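Local coordinates for Bd0816 (Bdellovibrio bacteriovorus HD100, PDB 5CER), which probably acts as a serine-type D-Ala-D-Ala carboxypeptidase of the S13 family, cleaving the terminal D-alanine from peptidoglycan peptides, at residues A[8-11]-A[15-18]; A[279-284]-A[340-345]. The protein carries 2 engineered substitutions. One frame throughout, in Å; residues are numbered along the deposited sequence.

Interaction 1. Residues A[8-11]-A[15-18]; sequences CHMK and TAGK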
ATOM      1  N   CYS A   8      -5.557 -11.566  17.220  1.00 24.66           N
ATOM      2  CA  CYS A   8      -4.553 -12.398  17.845  1.00 24.44           C
ATOM      3  C   CYS A   8      -3.351 -11.577  18.211  1.00 23.71           C
ATOM      4  O   CYS A   8      -2.948 -10.712  17.454  1.00 21.36           O
ATOM      5  CB  CYS A   8      -4.037 -13.411  16.861  1.00 26.59           C
ATOM      6  SG  CYS A   8      -5.122 -14.790  16.744  1.00 32.75           S
ATOM      7  N   HIS A   9      -2.682 -11.982  19.290  1.00 24.56           N
ATOM      8  CA  HIS A   9      -1.336 -11.558  19.520  1.00 24.56           C
ATOM      9  C   HIS A   9      -0.505 -12.532  20.323  1.00 25.53           C
ATOM     10  O   HIS A   9      -1.020 -13.311  21.119  1.00 27.64           O
ATOM     11  CB  HIS A   9      -1.337 -10.157  20.126  1.00 24.72           C
ATOM     12  CG  HIS A   9      -2.337  -9.979  21.219  1.00 24.46           C
ATOM     13  ND1 HIS A   9      -3.516  -9.270  21.055  1.00 23.46           N
ATOM     14  CD2 HIS A   9      -2.322 -10.413  22.492  1.00 23.52           C
ATOM     15  CE1 HIS A   9      -4.195  -9.309  22.177  1.00 23.42           C
ATOM     16  NE2 HIS A   9      -3.485  -9.983  23.063  1.00 24.18           N
ATOM     17  N   MET A  10       0.811 -12.449  20.103  1.00 25.56           N
ATOM     18  CA  MET A  10       1.761 -13.409  20.618  1.00 25.00           C
ATOM     19  C   MET A  10       3.080 -12.651  20.771  1.00 24.81           C
ATOM     20  O   MET A  10       3.461 -11.900  19.886  1.00 24.14           O
ATOM     21  CB  MET A  10       1.893 -14.579  19.619  1.00 23.98           C
ATOM     22  CG  MET A  10       2.831 -15.682  20.081  1.00 23.52           C
ATOM     23  SD  MET A  10       2.890 -17.026  18.903  1.00 23.77           S
ATOM     24  CE  MET A  10       3.973 -16.334  17.656  1.00 24.20           C
ATOM     25  N   LYS A  11       3.792 -12.881  21.887  1.00 24.20           N
ATOM     26  CA  LYS A  11       5.080 -12.328  22.048  1.00 23.16           C
ATOM     27  C   LYS A  11       6.114 -12.951  21.096  1.00 22.51           C
ATOM     28  O   LYS A  11       6.104 -14.148  20.842  1.00 20.29           O
ATOM     29  CB  LYS A  11       5.542 -12.539  23.447  1.00 25.43           C
ATOM     30  CG  LYS A  11       6.801 -11.750  23.724  1.00 26.39           C
ATOM     31  CD  LYS A  11       7.225 -11.804  25.158  1.00 27.31           C
ATOM     32  CE  LYS A  11       8.485 -10.970  25.333  1.00 28.33           C
ATOM     33  NZ  LYS A  11       8.777 -10.956  26.780  1.00 31.36           N
ATOM     34  N   THR A  15      10.331 -19.052  20.623  1.00 27.28           N
ATOM     35  CA  THR A  15       9.293 -20.019  20.509  1.00 29.98           C
ATOM     36  C   THR A  15       7.987 -19.302  20.201  1.00 29.90           C
ATOM     37  O   THR A  15       7.822 -18.121  20.554  1.00 31.03           O
ATOM     38  CB  THR A  15       9.312 -20.715  21.888  1.00 33.10           C
ATOM     39  OG1 THR A  15       9.979 -21.994  21.776  1.00 36.94           O
ATOM     40  CG2 THR A  15       7.988 -20.851  22.429  1.00 33.12           C
ATOM     41  N   ALA A  16       7.060 -19.986  19.526  1.00 29.22           N
ATOM     42  CA  ALA A  16       5.722 -19.442  19.283  1.00 28.77           C
ATOM     43  C   ALA A  16       4.851 -19.891  20.458  1.00 28.56           C
ATOM     44  O   ALA A  16       4.353 -21.027  20.449  1.00 29.48           O
ATOM     45  CB  ALA A  16       5.161 -19.939  17.953  1.00 28.85           C
ATOM     46  N   GLY A  17       4.672 -19.006  21.450  1.00 25.71           N
ATOM     47  CA  GLY A  17       4.019 -19.370  22.702  1.00 25.07           C
ATOM     48  C   GLY A  17       2.554 -18.933  22.892  1.00 23.84           C
ATOM     49  O   GLY A  17       1.673 -19.257  22.112  1.00 22.65           O
ATOM     50  N   LYS A  18       2.275 -18.284  24.006  1.00 24.44           N
ATOM     51  CA  LYS A  18       0.904 -17.961  24.376  1.00 25.03           C
ATOM     52  C   LYS A  18       0.282 -16.986  23.359  1.00 24.21           C
ATOM     53  O   LYS A  18       0.908 -15.993  22.997  1.00 24.30           O
ATOM     54  CB  LYS A  18       0.858 -17.325  25.760  1.00 26.02           C
ATOM     55  CG  LYS A  18      -0.546 -16.889  26.172  1.00 26.25           C
ATOM     56  CD  LYS A  18      -0.617 -16.582  27.634  1.00 27.89           C
ATOM     57  CE  LYS A  18       0.078 -15.279  27.948  1.00 29.32           C
ATOM     58  NZ  LYS A  18       0.203 -15.200  29.440  1.00 33.31           N
TER
HETATM   59  O   HOH W   1       3.249 -15.021  23.761  1.00 13.77           O
HETATM   60  O   HOH W   2       7.209 -15.870  18.970  1.00 13.96           O
HETATM   61  O   HOH W   3       5.116 -16.304  22.282  1.00 18.16           O
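Met10 reaches across from strand 3-11 to the backbone of Ala16, Gly17 and Lys18, on the returning arm of a beta-hairpin that goes on into edge strand 19-21. Its CG is anti to the backbone N (chi1 -178°), and the chain runs extended until it bends at the sulfur (chi3 78°), which brings the methyl group against Ala16, with CE 3.8 Å from Ala16 CB. SD lies 3.7 Å from Gly17 N, but that N-H is given to a water. A flexible, unbranched thioether suits this strip, where a long apolar chain must follow an irregular backbone; Tyr278 of helix 270-286 and Val19 also touch it. Lys18 takes part through its main chain: its O sits 3.5 Å from Met10 CG, while its ammonium group is carried off from strand 8-11, as suits a charged residue at the surface.

The two backbones stand too far apart here to bond directly, and water replaces the missing hairpin rungs. One water accepts from Lys11 N and donates to Lys18 O at 2.6 Å. Lys11 O accepts hydrogen bonds from two others: one also donates to Thr15 O, the second accepts from Gly17 N at 2.9 Å.

Interaction 2. Residues A[279-284]-A[340-345]; sequences TLNKSL and EFYFAI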
ATOM      1  N   THR A 279       7.181 -17.326  11.367  1.00 22.59           N
ATOM      2  CA  THR A 279       8.056 -18.058  10.438  1.00 23.87           C
ATOM      3  C   THR A 279       8.809 -17.113   9.483  1.00 24.44           C
ATOM      4  O   THR A 279       9.973 -17.347   9.179  1.00 24.35           O
ATOM      5  CB  THR A 279       7.202 -19.076   9.625  1.00 23.55           C
ATOM      6  OG1 THR A 279       6.304 -19.724  10.526  1.00 23.56           O
ATOM      7  CG2 THR A 279       8.016 -20.104   8.862  1.00 23.23           C
ATOM      8  N   LEU A 280       8.129 -16.044   9.051  1.00 24.51           N
ATOM      9  CA  LEU A 280       8.735 -15.054   8.152  1.00 24.33           C
ATOM     10  C   LEU A 280       9.884 -14.329   8.872  1.00 25.45           C
ATOM     11  O   LEU A 280      10.975 -14.200   8.314  1.00 25.28           O
ATOM     12  CB  LEU A 280       7.687 -14.042   7.664  1.00 23.22           C
ATOM     13  CG  LEU A 280       8.191 -12.800   6.905  1.00 21.68           C
ATOM     14  CD1 LEU A 280       8.998 -13.184   5.691  1.00 21.64           C
ATOM     15  CD2 LEU A 280       7.006 -11.958   6.476  1.00 21.11           C
ATOM     16  N   ASN A 281       9.626 -13.913  10.114  1.00 25.91           N
ATOM     17  CA  ASN A 281      10.636 -13.331  10.974  1.00 27.22           C
ATOM     18  C   ASN A 281      11.847 -14.256  11.216  1.00 29.11           C
ATOM     19  O   ASN A 281      12.985 -13.798  11.150  1.00 30.93           O
ATOM     20  CB  ASN A 281      10.019 -12.906  12.322  1.00 27.01           C
ATOM     21  CG  ASN A 281      10.972 -12.097  13.175  1.00 28.55           C
ATOM     22  OD1 ASN A 281      11.576 -12.601  14.144  1.00 31.12           O
ATOM     23  ND2 ASN A 281      11.221 -10.886  12.759  1.00 28.65           N
ATOM     24  N   LYS A 282      11.618 -15.529  11.484  1.00 30.30           N
ATOM     25  CA  LYS A 282      12.723 -16.488  11.701  1.00 33.38           C
ATOM     26  C   LYS A 282      13.560 -16.633  10.476  1.00 31.98           C
ATOM     27  O   LYS A 282      14.785 -16.688  10.526  1.00 32.53           O
ATOM     28  CB  LYS A 282      12.189 -17.911  12.090  1.00 37.58           C
ATOM     29  CG  LYS A 282      12.489 -18.427  13.498  1.00 42.18           C
ATOM     30  CD  LYS A 282      12.492 -17.295  14.536  1.00 45.29           C
ATOM     31  CE  LYS A 282      12.673 -17.771  15.962  1.00 47.83           C
ATOM     32  NZ  LYS A 282      13.222 -16.657  16.810  1.00 50.79           N
ATOM     33  N   SER A 283      12.884 -16.710   9.353  1.00 31.72           N
ATOM     34  CA  SER A 283      13.552 -16.833   8.069  1.00 32.18           C
ATOM     35  C   SER A 283      14.523 -15.663   7.834  1.00 32.06           C
ATOM     36  O   SER A 283      15.699 -15.839   7.527  1.00 30.47           O
ATOM     37  CB  SER A 283      12.502 -16.930   6.969  1.00 31.22           C
ATOM     38  OG  SER A 283      13.050 -17.555   5.849  1.00 33.78           O
ATOM     39  N   LEU A 284      13.987 -14.462   8.003  1.00 34.48           N
ATOM     40  CA  LEU A 284      14.731 -13.228   7.779  1.00 35.23           C
ATOM     41  C   LEU A 284      15.863 -13.111   8.779  1.00 36.19           C
ATOM     42  O   LEU A 284      16.967 -12.756   8.371  1.00 36.98           O
ATOM     43  CB  LEU A 284      13.821 -11.992   7.852  1.00 35.92           C
ATOM     44  CG  LEU A 284      12.784 -11.885   6.738  1.00 35.41           C
ATOM     45  CD1 LEU A 284      11.687 -10.898   7.107  1.00 35.35           C
ATOM     46  CD2 LEU A 284      13.405 -11.485   5.407  1.00 36.39           C
ATOM     47  N   GLU A 340       8.754  -7.166  21.622  1.00 28.31           N
ATOM     48  CA  GLU A 340       7.996  -7.179  20.374  1.00 27.24           C
ATOM     49  C   GLU A 340       6.908  -8.239  20.382  1.00 25.76           C
ATOM     50  O   GLU A 340       7.052  -9.285  21.012  1.00 28.16           O
ATOM     51  CB  GLU A 340       8.907  -7.374  19.204  1.00 28.49           C
ATOM     52  CG  GLU A 340       9.972  -6.299  19.083  1.00 31.08           C
ATOM     53  CD  GLU A 340      10.824  -6.482  17.824  1.00 34.63           C
ATOM     54  OE1 GLU A 340      11.529  -7.507  17.728  1.00 35.92           O
ATOM     55  OE2 GLU A 340      10.782  -5.613  16.909  1.00 36.45           O
ATOM     56  N   PHE A 341       5.773  -7.934  19.771  1.00 24.43           N
ATOM     57  CA  PHE A 341       4.596  -8.842  19.784  1.00 23.55           C
ATOM     58  C   PHE A 341       4.039  -8.912  18.360  1.00 23.18           C
ATOM     59  O   PHE A 341       3.773  -7.862  17.767  1.00 22.62           O
ATOM     60  CB  PHE A 341       3.478  -8.329  20.743  1.00 21.97           C
ATOM     61  CG  PHE A 341       3.843  -8.411  22.210  1.00 22.08           C
ATOM     62  CD1 PHE A 341       4.681  -7.463  22.777  1.00 22.35           C
ATOM     63  CD2 PHE A 341       3.357  -9.443  23.014  1.00 22.01           C
ATOM     64  CE1 PHE A 341       5.038  -7.557  24.117  1.00 23.23           C
ATOM     65  CE2 PHE A 341       3.686  -9.538  24.347  1.00 22.33           C
ATOM     66  CZ  PHE A 341       4.521  -8.580  24.907  1.00 22.99           C
ATOM     67  N   TYR A 342       3.848 -10.128  17.852  1.00 22.89           N
ATOM     68  CA  TYR A 342       3.118 -10.348  16.625  1.00 22.56           C
ATOM     69  C   TYR A 342       1.613 -10.113  16.894  1.00 22.35           C
ATOM     70  O   TYR A 342       1.157 -10.301  18.016  1.00 20.90           O
ATOM     71  CB  TYR A 342       3.295 -11.755  16.136  1.00 23.47           C
ATOM     72  CG  TYR A 342       4.715 -12.140  15.899  1.00 25.12           C
ATOM     73  CD1 TYR A 342       5.464 -11.495  14.887  1.00 26.06           C
ATOM     74  CD2 TYR A 342       5.325 -13.123  16.640  1.00 26.13           C
ATOM     75  CE1 TYR A 342       6.753 -11.818  14.634  1.00 27.80           C
ATOM     76  CE2 TYR A 342       6.644 -13.467  16.393  1.00 28.42           C
ATOM     77  CZ  TYR A 342       7.346 -12.803  15.402  1.00 29.58           C
ATOM     78  OH  TYR A 342       8.662 -13.128  15.122  1.00 32.87           O
ATOM     79  N   PHE A 343       0.887  -9.613  15.884  1.00 22.14           N
ATOM     80  CA  PHE A 343      -0.534  -9.440  15.974  1.00 21.38           C
ATOM     81  C   PHE A 343      -1.154  -9.625  14.609  1.00 22.80           C
ATOM     82  O   PHE A 343      -0.519  -9.382  13.569  1.00 23.30           O
ATOM     83  CB  PHE A 343      -0.908  -8.058  16.499  1.00 20.25           C
ATOM     84  CG  PHE A 343      -0.643  -6.938  15.497  1.00 20.38           C
ATOM     85  CD1 PHE A 343      -1.578  -6.605  14.529  1.00 19.62           C
ATOM     86  CD2 PHE A 343       0.565  -6.234  15.518  1.00 20.10           C
ATOM     87  CE1 PHE A 343      -1.292  -5.656  13.568  1.00 19.43           C
ATOM     88  CE2 PHE A 343       0.818  -5.250  14.579  1.00 20.10           C
ATOM     89  CZ  PHE A 343      -0.104  -4.965  13.597  1.00 19.24           C
ATOM     90  N   ALA A 344      -2.441  -9.995  14.618  1.00 23.01           N
ATOM     91  CA  ALA A 344      -3.302  -9.903  13.427  1.00 22.33           C
ATOM     92  C   ALA A 344      -4.689  -9.434  13.875  1.00 21.47           C
ATOM     93  O   ALA A 344      -5.222  -9.944  14.875  1.00 21.51           O
ATOM     94  CB  ALA A 344      -3.354 -11.234  12.716  1.00 23.13           C
ATOM     95  N   ILE A 345      -5.257  -8.482  13.138  1.00 21.48           N
ATOM     96  CA  ILE A 345      -6.572  -7.917  13.437  1.00 22.45           C
ATOM     97  C   ILE A 345      -7.408  -7.959  12.196  1.00 23.70           C
ATOM     98  O   ILE A 345      -6.999  -7.435  11.122  1.00 28.75           O
ATOM     99  CB  ILE A 345      -6.439  -6.463  13.880  1.00 22.78           C
ATOM    100  CG1 ILE A 345      -5.644  -6.370  15.197  1.00 22.87           C
ATOM    101  CG2 ILE A 345      -7.813  -5.855  14.114  1.00 23.07           C
ATOM    102  CD1 ILE A 345      -5.110  -4.975  15.474  1.00 23.49           C
TER
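The phenolic oxygen of Tyr342 is the point at which strand 340-345 meets helix 279-284, and Asn281 is the residue it meets. Tyr342 OH lies 3.1 Å from Asn281 CB and 3.2 Å from Asn281 CG, so the hydroxyl abuts the root of the side chain as well as its amide. Asn281 CB approaches at the edge of the ring, near its plane, and stands 4.1 Å from Tyr342 CZ. The two side chains cross at about a right angle, with amide and ring planes 68° apart, so the flat groups do not stack.

This is helix-on-sheet packing in the beta-lactamase-like fold, where helix 270-286 lies over one face of the antiparallel sheet that contains strand 339-348. Here the backbones are well separated, with 9.9 Å between the CA atoms of Asn281 and Tyr342, and a tyrosine is long enough to bridge such a gap. Its CG is anti to the carbonyl carbon (chi1 -58°), a torsion that carries the ring out toward the helix. Leu277 and Tyr278 touch the buried side chain from the preceding part of the same helix, and Ala12 from a loop. Tyrosine suits this place because its ring can lie among apolar neighbours while its hydroxyl reaches a partly exposed, polar residue. Asparagine, short and polar, fits between that hydroxyl and the helix at this partly exposed position, on a turn whose own backbone is tied by Ser283 N to Thr279 O at 3.0 Å.

Overall arrangement
Both interactions involve the same antiparallel sheet, in which strands 3-11 and 339-348 are neighbours; their centres are 9 Å apart. Probable backbone hydrogen bonds join them, from Cys8 N to Ala344 O at 2.9 Å and from Met10 N to Tyr342 O at 3.0 Å. Interaction 1 is a surface contact between residues close in sequence, at the edge of the sheet, and its chemistry is accordingly wet: one buried methionine beside a backbone spanned by waters. Interaction 2 lies deeper and is partly buried, joining helix and sheet across 55 intervening residues through a single pair of polar side chains. Met10 and Tyr342, the buried members of the two contacts, also touch each other.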